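Local coordinates for protein probable starch synthase 4, chloroplastic/amyloplastic (Arabidopsis thaliana, PDB 6GNE) that belongs to the starch synthase family, with the two-domain GT-B glycosyltransferase fold, and is bound here to ADP and glycans, at residues Pro51-Met56 against Arg119-Phe124; Ile225-Ser230 against Glu491-Arg496; His329-Thr334 against Val369-Lys374. One frame throughout, in Å; residues are numbered along the deposited sequence.

Contact 1. Residues Pro51-Met56 against Arg119-Phe124; sequences PKYDCM and RRFSYF
P51 and Y53 meet F124, F121 and R120 in a buried contact, mostly apolar and without a hydrogen bond across it, where the end of strand 45-51 and the loop after it lie against helix 117-134. The proline ring sits over one face of F124: its CG is 3.8 Å from the centroid of the F124 ring and 7° off the ring normal, a clear CH-pi contact, while P51 CD approaches F124 CZ at 3.6 Å. With CG anti to the backbone N (chi1 169°), F124 extends its ring from the helix so that one face meets the proline. Here, in the Rossmann-like N-terminal domain of the GT-B pair, parallel strand 45-51 ends against a flanking helix. Y53 crosses F121 and R120 at about a right angle. P51 CB lies over one face of its ring, offset toward the rim, and Y53 OH, hydrogen-bonded to A17 O, lies at the edge of the F121 ring, in its plane, 3.4 Å from F121 CE1. Y53 CE1 comes to 4.0 Å from R120 NH2, the guanidinium turned 65° from the ring plane. R120 is held by F105 O through NE and by a salt bridge from NH1 to D117.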
loop_
_atom_site.group_PDB
_atom_site.type_symbol
_atom_site.label_atom_id
_atom_site.label_comp_id
_atom_site.label_asym_id
_atom_site.label_seq_id
_atom_site.Cartn_x
_atom_site.Cartn_y
_atom_site.Cartn_z
ATOM N N PRO A 51 -10.119 5.066 -11.937
ATOM C CA PRO A 51 -10.331 6.301 -12.648
ATOM C C PRO A 51 -9.269 6.497 -13.724
ATOM O O PRO A 51 -8.181 5.949 -13.631
ATOM C CB PRO A 51 -10.174 7.378 -11.568
ATOM C CG PRO A 51 -10.287 6.662 -10.263
ATOM C CD PRO A 51 -9.696 5.312 -10.552
ATOM N N LYS A 52 -9.593 7.303 -14.721
ATOM C CA LYS A 52 -8.609 7.792 -15.659
ATOM C C LYS A 52 -8.103 9.119 -15.113
ATOM O O LYS A 52 -8.651 10.183 -15.417
ATOM C CB LYS A 52 -9.204 7.982 -17.054
ATOM C CG LYS A 52 -8.212 8.525 -18.075
ATOM C CD LYS A 52 -7.796 7.506 -19.138
ATOM C CE LYS A 52 -7.031 8.149 -20.283
ATOM N NZ LYS A 52 -7.530 9.520 -20.674
ATOM N N TYR A 53 -7.046 9.050 -14.316
ATOM C CA TYR A 53 -6.364 10.251 -13.862
ATOM C C TYR A 53 -5.561 10.843 -15.017
ATOM O O TYR A 53 -5.017 10.120 -15.861
ATOM C CB TYR A 53 -5.402 9.951 -12.734
ATOM C CG TYR A 53 -6.019 9.351 -11.479
ATOM C CD1 TYR A 53 -6.707 10.134 -10.557
ATOM C CD2 TYR A 53 -5.859 7.999 -11.198
ATOM C CE1 TYR A 53 -7.229 9.578 -9.406
ATOM C CE2 TYR A 53 -6.384 7.437 -10.047
ATOM C CZ TYR A 53 -7.076 8.219 -9.153
ATOM O OH TYR A 53 -7.577 7.639 -8.008
ATOM N N ASP A 54 -5.523 12.165 -15.069
ATOM C CA ASP A 54 -4.609 12.873 -15.965
ATOM C C ASP A 54 -3.128 12.598 -15.624
ATOM O O ASP A 54 -2.254 12.610 -16.517
ATOM C CB ASP A 54 -4.894 14.380 -15.940
ATOM C CG ASP A 54 -4.832 14.987 -14.524
ATOM O OD1 ASP A 54 -4.742 14.273 -13.471
ATOM O OD2 ASP A 54 -4.879 16.222 -14.462
ATOM N N CYS A 55 -2.852 12.352 -14.343
ATOM C CA CYS A 55 -1.493 12.166 -13.876
ATOM C C CYS A 55 -1.082 10.700 -13.865
ATOM O O CYS A 55 -0.126 10.335 -13.182
ATOM C CB CYS A 55 -1.321 12.821 -12.487
ATOM S SG CYS A 55 -2.452 12.251 -11.186
ATOM N N MET A 56 -1.788 9.848 -14.606
ATOM C CA MET A 56 -1.439 8.425 -14.656
ATOM C C MET A 56 -0.151 8.188 -15.431
ATOM O O MET A 56 0.273 9.022 -16.219
ATOM C CB MET A 56 -2.596 7.593 -15.225
ATOM C CG MET A 56 -2.832 7.701 -16.757
ATOM S SD MET A 56 -4.313 6.823 -17.332
ATOM C CE MET A 56 -3.699 5.468 -18.329
ATOM N N ARG A 119 -16.669 13.796 -3.005
ATOM C CA ARG A 119 -17.479 13.828 -4.198
ATOM C C ARG A 119 -16.795 13.071 -5.347
ATOM O O ARG A 119 -17.437 12.246 -6.018
ATOM C CB ARG A 119 -17.800 15.269 -4.592
ATOM C CG ARG A 119 -18.829 15.927 -3.674
ATOM C CD ARG A 119 -18.918 17.444 -3.867
ATOM N NE ARG A 119 -19.184 17.840 -5.250
ATOM C CZ ARG A 119 -20.351 17.694 -5.886
ATOM N NH1 ARG A 119 -20.454 18.096 -7.147
ATOM N NH2 ARG A 119 -21.407 17.126 -5.301
ATOM N N ARG A 120 -15.500 13.347 -5.537
ATOM C CA ARG A 120 -14.677 12.705 -6.559
ATOM C C ARG A 120 -14.829 11.188 -6.485
ATOM O O ARG A 120 -15.209 10.550 -7.460
ATOM C CB ARG A 120 -13.199 13.080 -6.397
ATOM C CG ARG A 120 -12.827 14.526 -6.687
ATOM C CD ARG A 120 -11.364 14.816 -6.376
ATOM N NE ARG A 120 -10.470 14.208 -7.384
ATOM C CZ ARG A 120 -9.247 13.708 -7.170
ATOM N NH1 ARG A 120 -8.680 13.692 -5.961
ATOM N NH2 ARG A 120 -8.562 13.203 -8.193
ATOM N N PHE A 121 -14.590 10.597 -5.323
ATOM C CA PHE A 121 -14.560 9.133 -5.244
ATOM C C PHE A 121 -15.931 8.449 -5.043
ATOM O O PHE A 121 -16.129 7.301 -5.462
ATOM C CB PHE A 121 -13.501 8.685 -4.234
ATOM C CG PHE A 121 -12.088 9.025 -4.659
ATOM C CD1 PHE A 121 -11.465 8.286 -5.654
ATOM C CD2 PHE A 121 -11.397 10.092 -4.082
ATOM C CE1 PHE A 121 -10.172 8.584 -6.048
ATOM C CE2 PHE A 121 -10.107 10.410 -4.486
ATOM C CZ PHE A 121 -9.485 9.659 -5.466
ATOM N N SER A 122 -16.883 9.126 -4.416
ATOM C CA SER A 122 -18.261 8.622 -4.409
ATOM C C SER A 122 -18.848 8.614 -5.839
ATOM O O SER A 122 -19.572 7.683 -6.203
ATOM C CB SER A 122 -19.161 9.399 -3.433
ATOM O OG SER A 122 -19.274 10.753 -3.803
ATOM N N TYR A 123 -18.539 9.625 -6.654
ATOM C CA TYR A 123 -18.937 9.584 -8.076
ATOM C C TYR A 123 -18.365 8.357 -8.772
ATOM O O TYR A 123 -19.091 7.590 -9.417
ATOM C CB TYR A 123 -18.483 10.834 -8.838
ATOM C CG TYR A 123 -18.878 10.828 -10.313
ATOM C CD1 TYR A 123 -18.097 10.148 -11.275
ATOM C CD2 TYR A 123 -20.029 11.494 -10.753
ATOM C CE1 TYR A 123 -18.470 10.142 -12.613
ATOM C CE2 TYR A 123 -20.395 11.492 -12.097
ATOM C CZ TYR A 123 -19.621 10.819 -13.023
ATOM O OH TYR A 123 -19.983 10.843 -14.358
ATOM N N PHE A 124 -17.051 8.207 -8.645
ATOM C CA PHE A 124 -16.327 7.100 -9.238
ATOM C C PHE A 124 -16.933 5.756 -8.848
ATOM O O PHE A 124 -17.111 4.877 -9.710
ATOM C CB PHE A 124 -14.849 7.139 -8.835
ATOM C CG PHE A 124 -14.100 5.889 -9.199
ATOM C CD1 PHE A 124 -13.985 5.499 -10.539
ATOM C CD2 PHE A 124 -13.537 5.082 -8.218
ATOM C CE1 PHE A 124 -13.317 4.340 -10.886
ATOM C CE2 PHE A 124 -12.847 3.919 -8.573
ATOM C CZ PHE A 124 -12.741 3.549 -9.907
#

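Contact 2. Residues Ile225-Ser230 against Glu491-Arg496; sequences IVTTVS and EELYTR. With AC1 (4,6-dideoxy-4-{[(1S,4R,5S,6S)-4,5,6-trihydroxy-3-(hydroxymethyl)cyclohex-2-en-1-yl]amino}-alpha-D-glucopyranose), chain C.
The hydroxyl of T227 is gripped from two quarters, OG1 being hydrogen-bonded to T173 OG1 in the neighbouring strand and to Y490 OH, in the helix just before the segment 491-496. With OG1 so engaged (chi1 82°), the methyl stands anti to the carbonyl carbon and faces the helix, where T227 CG2 lies 4.1 Å from L493 CD1. I225, two residues earlier on the same face of the strand, supplies more of the apolar surface. I225 CG2 meets L493 CD1 at 3.9 Å. The longer branch runs on until I225 CD1 lies beside the L493 carbonyl and reaches the edge of the Y494 ring, 4.1 Å from Y494 CD1. Y494 OH is hydrogen-bonded to H143 ND1. In the GT-B fold the C-terminal helix crosses back to the N-terminal domain, and helix 484-499 is an instance: its 491-496 segment runs nearly antiparallel to strand 225-228, at 169°, with the axes 10.1 Å apart. Within the helix, T495 OG1 also bonds to E491 O at 3.1 Å, 25° from the carbonyl plane, beside the usual bond from T495 N. Beyond the strand, V229 turns to the glycan pocket, with CG1 3.4 Å from O6B of AC1, and S230 serves as N-cap of helix 231-238, its OG bonded to Y233 N and to P398 O.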
loop_
_atom_site.group_PDB
_atom_site.type_symbol
_atom_site.label_atom_id
_atom_site.label_comp_id
_atom_site.label_asym_id
_atom_site.label_seq_id
_atom_site.Cartn_x
_atom_site.Cartn_y
_atom_site.Cartn_z
ATOM N N ILE A 225 -17.370 -9.835 3.201
ATOM C CA ILE A 225 -16.019 -10.149 3.643
ATOM C C ILE A 225 -15.326 -8.830 3.925
ATOM O O ILE A 225 -15.349 -7.932 3.081
ATOM C CB ILE A 225 -15.196 -10.915 2.544
ATOM C CG1 ILE A 225 -15.912 -12.191 2.070
ATOM C CG2 ILE A 225 -13.815 -11.303 3.050
ATOM C CD1 ILE A 225 -15.422 -12.689 0.717
ATOM N N VAL A 226 -14.693 -8.712 5.099
ATOM C CA VAL A 226 -13.915 -7.509 5.436
ATOM C C VAL A 226 -12.532 -7.914 5.845
ATOM O O VAL A 226 -12.380 -8.693 6.785
ATOM C CB VAL A 226 -14.548 -6.711 6.603
ATOM C CG1 VAL A 226 -13.782 -5.400 6.802
ATOM C CG2 VAL A 226 -16.071 -6.491 6.375
ATOM N N THR A 227 -11.504 -7.392 5.171
ATOM C CA THR A 227 -10.107 -7.662 5.589
ATOM C C THR A 227 -9.312 -6.405 5.845
ATOM O O THR A 227 -9.682 -5.311 5.427
ATOM C CB THR A 227 -9.309 -8.550 4.589
ATOM O OG1 THR A 227 -8.785 -7.757 3.511
ATOM C CG2 THR A 227 -10.181 -9.673 4.039
ATOM N N THR A 228 -8.218 -6.595 6.577
ATOM C CA THR A 228 -7.130 -5.641 6.609
ATOM C C THR A 228 -5.822 -6.383 6.386
ATOM O O THR A 228 -5.796 -7.604 6.220
ATOM C CB THR A 228 -7.125 -4.765 7.867
ATOM O OG1 THR A 228 -6.176 -3.720 7.691
ATOM C CG2 THR A 228 -6.792 -5.558 9.111
ATOM N N VAL A 229 -4.742 -5.635 6.398
ATOM C CA VAL A 229 -3.542 -6.045 5.706
ATOM C C VAL A 229 -2.439 -6.708 6.585
ATOM O O VAL A 229 -1.331 -7.005 6.063
ATOM C CB VAL A 229 -3.020 -4.872 4.851
ATOM C CG1 VAL A 229 -4.029 -4.607 3.729
ATOM C CG2 VAL A 229 -2.808 -3.610 5.697
ATOM N N SER A 230 -2.748 -6.993 7.866
ATOM C CA SER A 230 -1.907 -7.914 8.655
ATOM C C SER A 230 -2.640 -8.440 9.873
ATOM O O SER A 230 -3.458 -7.739 10.425
ATOM C CB SER A 230 -0.601 -7.234 9.109
ATOM O OG SER A 230 -0.856 -6.240 10.092
ATOM N N GLU A 491 -8.783 -16.198 -1.672
ATOM C CA GLU A 491 -9.517 -17.122 -2.523
ATOM C C GLU A 491 -10.510 -17.961 -1.708
ATOM O O GLU A 491 -11.685 -18.132 -2.130
ATOM C CB GLU A 491 -8.529 -18.008 -3.294
ATOM C CG GLU A 491 -9.142 -19.125 -4.153
ATOM C CD GLU A 491 -8.103 -20.088 -4.713
ATOM O OE1 GLU A 491 -8.074 -20.297 -5.937
ATOM O OE2 GLU A 491 -7.291 -20.641 -3.944
ATOM N N GLU A 492 -10.043 -18.497 -0.566
ATOM C CA GLU A 492 -10.889 -19.298 0.346
ATOM C C GLU A 492 -12.020 -18.477 0.958
ATOM O O GLU A 492 -13.099 -19.016 1.156
ATOM C CB GLU A 492 -10.072 -20.009 1.447
ATOM C CG GLU A 492 -9.213 -21.181 0.926
ATOM C CD GLU A 492 -8.114 -21.700 1.897
ATOM O OE1 GLU A 492 -7.811 -21.042 2.947
ATOM O OE2 GLU A 492 -7.540 -22.791 1.591
ATOM N N LEU A 493 -11.783 -17.185 1.226
ATOM C CA LEU A 493 -12.853 -16.285 1.651
ATOM C C LEU A 493 -13.872 -16.049 0.547
ATOM O O LEU A 493 -15.073 -16.073 0.818
ATOM C CB LEU A 493 -12.305 -14.959 2.173
ATOM C CG LEU A 493 -11.470 -15.006 3.459
ATOM C CD1 LEU A 493 -10.747 -13.675 3.663
ATOM C CD2 LEU A 493 -12.254 -15.413 4.718
ATOM N N TYR A 494 -13.391 -15.843 -0.682
ATOM C CA TYR A 494 -14.258 -15.664 -1.855
ATOM C C TYR A 494 -15.166 -16.865 -2.109
ATOM O O TYR A 494 -16.382 -16.702 -2.251
ATOM C CB TYR A 494 -13.443 -15.447 -3.135
ATOM C CG TYR A 494 -12.629 -14.169 -3.281
ATOM C CD1 TYR A 494 -12.733 -13.095 -2.385
ATOM C CD2 TYR A 494 -11.765 -14.027 -4.362
ATOM C CE1 TYR A 494 -11.981 -11.945 -2.551
ATOM C CE2 TYR A 494 -11.017 -12.893 -4.534
ATOM C CZ TYR A 494 -11.134 -11.851 -3.629
ATOM O OH TYR A 494 -10.389 -10.727 -3.842
ATOM N N THR A 495 -14.571 -18.055 -2.208
ATOM C CA THR A 495 -15.339 -19.287 -2.461
ATOM C C THR A 495 -16.333 -19.585 -1.340
ATOM O O THR A 495 -17.470 -19.913 -1.626
ATOM C CB THR A 495 -14.444 -20.523 -2.699
ATOM O OG1 THR A 495 -13.440 -20.596 -1.685
ATOM C CG2 THR A 495 -13.776 -20.465 -4.067
ATOM N N ARG A 496 -15.921 -19.447 -0.082
ATOM C CA ARG A 496 -16.787 -19.736 1.066
ATOM C C ARG A 496 -17.972 -18.792 1.128
ATOM O O ARG A 496 -19.079 -19.226 1.481
ATOM C CB ARG A 496 -16.002 -19.701 2.376
ATOM C CG ARG A 496 -16.732 -20.165 3.631
ATOM C CD ARG A 496 -15.774 -20.706 4.706
ATOM N NE ARG A 496 -14.924 -19.661 5.337
ATOM C CZ ARG A 496 -13.581 -19.573 5.312
ATOM N NH1 ARG A 496 -12.803 -20.480 4.699
ATOM N NH2 ARG A 496 -12.993 -18.545 5.934
HETATM C C1 AC1 C . -3.823 5.935 0.866
HETATM O O2 AC1 C . -5.780 4.881 1.837
HETATM C C2 AC1 C . -4.423 4.642 1.428
HETATM C C4A AC1 C . -0.073 -0.749 3.934
HETATM C C3 AC1 C . -3.558 4.064 2.560
HETATM O O3 AC1 C . -4.166 2.836 2.970
HETATM C C4 AC1 C . -2.121 3.867 2.069
HETATM N N4A AC1 C . -1.213 3.243 3.048
HETATM C C5 AC1 C . -1.635 5.249 1.624
HETATM O O5 AC1 C . -2.448 5.716 0.544
HETATM C C6 AC1 C . -0.213 5.250 1.091
HETATM C C1B AC1 C . -1.388 1.892 3.600
HETATM C C2B AC1 C . -0.488 1.586 4.825
HETATM O O2B AC1 C . 0.180 2.749 5.351
HETATM C C3B AC1 C . 0.533 0.477 4.599
HETATM O O3B AC1 C . 0.955 0.043 5.889
HETATM O O4 AC1 C . 0.963 -1.697 3.671
HETATM C C5B AC1 C . -0.823 -0.387 2.686
HETATM C C7B AC1 C . -1.359 0.827 2.522
HETATM C C6B AC1 C . -1.036 -1.430 1.614
HETATM O O6B AC1 C . -1.824 -2.517 2.114
#

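Contact 3. Residues His329-Thr334 against Val369-Lys374. With ADP (adenosine-5'-diphosphate), chain F.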
loop_
_atom_site.group_PDB
_atom_site.type_symbol
_atom_site.label_atom_id
_atom_site.label_comp_id
_atom_site.label_asym_id
_atom_site.label_seq_id
_atom_site.Cartn_x
_atom_site.Cartn_y
_atom_site.Cartn_z
ATOM N N HIS A 329 16.473 11.314 13.348
ATOM C CA HIS A 329 17.509 10.881 14.275
ATOM C C HIS A 329 18.450 9.885 13.644
ATOM O O HIS A 329 19.652 9.953 13.826
ATOM C CB HIS A 329 16.918 10.275 15.551
ATOM C CG HIS A 329 17.945 9.659 16.454
ATOM N ND1 HIS A 329 18.924 10.401 17.069
ATOM C CD2 HIS A 329 18.164 8.370 16.823
ATOM C CE1 HIS A 329 19.690 9.602 17.796
ATOM N NE2 HIS A 329 19.249 8.362 17.668
ATOM N N ALA A 330 17.895 8.946 12.900
ATOM C CA ALA A 330 18.664 7.876 12.263
ATOM C C ALA A 330 19.696 8.393 11.276
ATOM O O ALA A 330 20.721 7.755 11.100
ATOM C CB ALA A 330 17.728 6.907 11.557
ATOM N N ILE A 331 19.413 9.528 10.631
ATOM C CA ILE A 331 20.364 10.102 9.721
ATOM C C ILE A 331 21.653 10.418 10.487
ATOM O O ILE A 331 22.741 9.974 10.095
ATOM C CB ILE A 331 19.829 11.366 9.029
ATOM C CG1 ILE A 331 18.727 11.005 8.034
ATOM C CG2 ILE A 331 20.941 12.099 8.269
ATOM C CD1 ILE A 331 17.854 12.190 7.628
ATOM N N TYR A 332 21.514 11.159 11.573
ATOM C CA TYR A 332 22.668 11.590 12.359
ATOM C C TYR A 332 23.340 10.448 13.092
ATOM O O TYR A 332 24.553 10.416 13.198
ATOM C CB TYR A 332 22.290 12.723 13.346
ATOM C CG TYR A 332 21.831 13.964 12.647
ATOM C CD1 TYR A 332 22.738 14.876 12.191
ATOM C CD2 TYR A 332 20.460 14.191 12.406
ATOM C CE1 TYR A 332 22.320 16.024 11.542
ATOM C CE2 TYR A 332 20.012 15.339 11.759
ATOM C CZ TYR A 332 20.950 16.262 11.326
ATOM O OH TYR A 332 20.579 17.422 10.683
ATOM N N ARG A 333 22.556 9.506 13.583
ATOM C CA ARG A 333 23.125 8.398 14.323
ATOM C C ARG A 333 23.957 7.478 13.410
ATOM O O ARG A 333 25.038 6.998 13.791
ATOM C CB ARG A 333 22.019 7.602 15.022
ATOM C CG ARG A 333 22.530 6.578 16.019
ATOM C CD ARG A 333 23.400 7.250 17.071
ATOM N NE ARG A 333 23.563 6.409 18.240
ATOM C CZ ARG A 333 24.172 6.782 19.356
ATOM N NH1 ARG A 333 24.704 7.990 19.472
ATOM N NH2 ARG A 333 24.229 5.951 20.380
ATOM N N THR A 334 23.417 7.221 12.225
ATOM C CA THR A 334 24.076 6.431 11.220
ATOM C C THR A 334 25.430 7.031 10.912
ATOM O O THR A 334 26.433 6.310 10.849
ATOM C CB THR A 334 23.238 6.357 9.942
ATOM O OG1 THR A 334 22.059 5.583 10.179
ATOM C CG2 THR A 334 24.024 5.726 8.812
ATOM N N VAL A 369 26.072 11.218 3.393
ATOM C CA VAL A 369 24.630 11.409 3.545
ATOM C C VAL A 369 24.037 12.127 2.346
ATOM O O VAL A 369 24.505 13.194 1.986
ATOM C CB VAL A 369 24.317 12.194 4.835
ATOM C CG1 VAL A 369 22.823 12.427 4.986
ATOM C CG2 VAL A 369 24.794 11.388 6.033
ATOM N N ARG A 370 23.000 11.541 1.740
ATOM C CA ARG A 370 22.249 12.220 0.677
ATOM C C ARG A 370 20.772 12.029 0.874
ATOM O O ARG A 370 20.330 10.939 1.175
ATOM C CB ARG A 370 22.665 11.732 -0.707
ATOM C CG ARG A 370 22.201 12.648 -1.842
ATOM C CD ARG A 370 23.054 13.902 -2.061
ATOM N NE ARG A 370 24.423 13.586 -2.466
ATOM C CZ ARG A 370 25.518 13.676 -1.685
ATOM N NH1 ARG A 370 25.432 14.071 -0.408
ATOM N NH2 ARG A 370 26.739 13.338 -2.162
ATOM N N LEU A 371 20.022 13.115 0.722
ATOM C CA LEU A 371 18.567 13.128 0.881
ATOM C C LEU A 371 17.962 13.478 -0.454
ATOM O O LEU A 371 18.339 14.473 -1.056
ATOM C CB LEU A 371 18.151 14.177 1.917
ATOM C CG LEU A 371 18.158 13.703 3.362
ATOM C CD1 LEU A 371 19.536 13.266 3.786
ATOM C CD2 LEU A 371 17.674 14.803 4.286
ATOM N N LEU A 372 17.023 12.656 -0.905
ATOM C CA LEU A 372 16.392 12.832 -2.214
ATOM C C LEU A 372 14.890 13.062 -1.976
ATOM O O LEU A 372 14.108 12.130 -1.832
ATOM C CB LEU A 372 16.675 11.604 -3.070
ATOM C CG LEU A 372 18.174 11.454 -3.368
ATOM C CD1 LEU A 372 18.512 10.002 -3.715
ATOM C CD2 LEU A 372 18.641 12.418 -4.457
ATOM N N LEU A 373 14.528 14.332 -1.847
ATOM C CA LEU A 373 13.196 14.708 -1.400
ATOM C C LEU A 373 12.216 14.742 -2.554
ATOM O O LEU A 373 11.888 15.801 -3.067
ATOM C CB LEU A 373 13.240 16.032 -0.641
ATOM C CG LEU A 373 14.176 16.000 0.587
ATOM C CD1 LEU A 373 14.055 17.317 1.368
ATOM C CD2 LEU A 373 13.950 14.791 1.484
ATOM N N LYS A 374 11.792 13.557 -2.973
ATOM C CA LYS A 374 10.936 13.373 -4.138
ATOM C C LYS A 374 10.432 11.920 -4.238
ATOM O O LYS A 374 10.971 11.038 -3.596
ATOM C CB LYS A 374 11.694 13.726 -5.434
ATOM C CG LYS A 374 12.899 12.818 -5.701
ATOM C CD LYS A 374 13.774 13.316 -6.833
ATOM C CE LYS A 374 14.723 12.213 -7.253
ATOM N NZ LYS A 374 15.592 12.674 -8.348
HETATM P PB ADP F . 2.501 3.249 2.497
HETATM O O1B ADP F . 1.371 2.508 1.845
HETATM O O2B ADP F . 3.193 4.288 1.663
HETATM O O3B ADP F . 2.078 3.811 3.835
HETATM P PA ADP F . 3.866 0.742 2.080
HETATM O O1A ADP F . 5.153 0.201 2.631
HETATM O O2A ADP F . 2.674 -0.167 2.234
HETATM O O3A ADP F . 3.648 2.165 2.802
HETATM O "O5'" ADP F . 3.999 1.092 0.518
HETATM C "C5'" ADP F . 4.987 1.996 0.020
HETATM C "C4'" ADP F . 5.314 1.814 -1.473
HETATM O "O4'" ADP F . 5.599 3.090 -2.067
HETATM C "C3'" ADP F . 6.569 1.003 -1.720
HETATM O "O3'" ADP F . 6.476 0.406 -3.002
HETATM C "C2'" ADP F . 7.662 2.039 -1.748
HETATM O "O2'" ADP F . 8.807 1.615 -2.465
HETATM C "C1'" ADP F . 6.969 3.163 -2.459
HETATM N N9 ADP F . 7.480 4.505 -2.102
HETATM C C8 ADP F . 7.212 5.205 -0.993
HETATM N N7 ADP F . 7.817 6.414 -1.040
HETATM C C5 ADP F . 8.486 6.500 -2.200
HETATM C C6 ADP F . 9.353 7.507 -2.889
HETATM N N6 ADP F . 9.625 8.695 -2.294
HETATM N N1 ADP F . 9.849 7.173 -4.114
HETATM C C2 ADP F . 9.580 5.967 -4.679
HETATM N N3 ADP F . 8.816 5.026 -4.101
HETATM C C4 ADP F . 8.258 5.232 -2.891
#
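Helix 324-336 lies on one side of the edge strand 369-372, with the CA atoms of I331 and V369 7.6 Å apart where the two segments come nearest. I331 carries the helical side of this buried, wholly apolar contact, and its two branches divide the strand between them. The CG2 methyl, anti to the backbone N, meets V369 CG1 at 3.8 Å, the two side chains crossing at about a right angle; the other branch extends to L371, I331 CD1 being 4.2 Å from L371 CD2. V369 and L371 are two residues apart and so share a face of the strand. The sheet has the strand order 3-2-1-4-5-6 of a Rossmann fold, here the C-terminal domain of the GT-B pair, and F341 of the adjoining strand and F363 also pack on I331. One turn along the helix, T334 OG1 bonds to A330 O at 2.7 Å while T334 N reaches the same oxygen from the opposite face of its plane. After the strand, an inverse gamma turn centred on L373 leads to K374, whose carbonyl receives the adenine amino group: ADP N6 is 3.0 Å from K374 O, in a nearly straight bond of 165°.

The three contacts divide between the two lobes of the GT-B fold. Contacts 1 and 2 belong to the N-terminal lobe, their centres 26 Å apart, and contact 3 to the C-terminal lobe, its centre 35 Å from that of contact 1 and 39 Å from that of contact 2. Contact 2 spans the chain so widely that both segments of contact 3 fall between its own. The ligands occupy the cleft between the lobes: V229 of contact 2 touches AC1, K374 of contact 3 binds ADP, and N4A of AC1 lies 2.9 Å from O1B of ADP. Contact 1 stands further back, with the F121 side chain about 6 Å from a bound glucose.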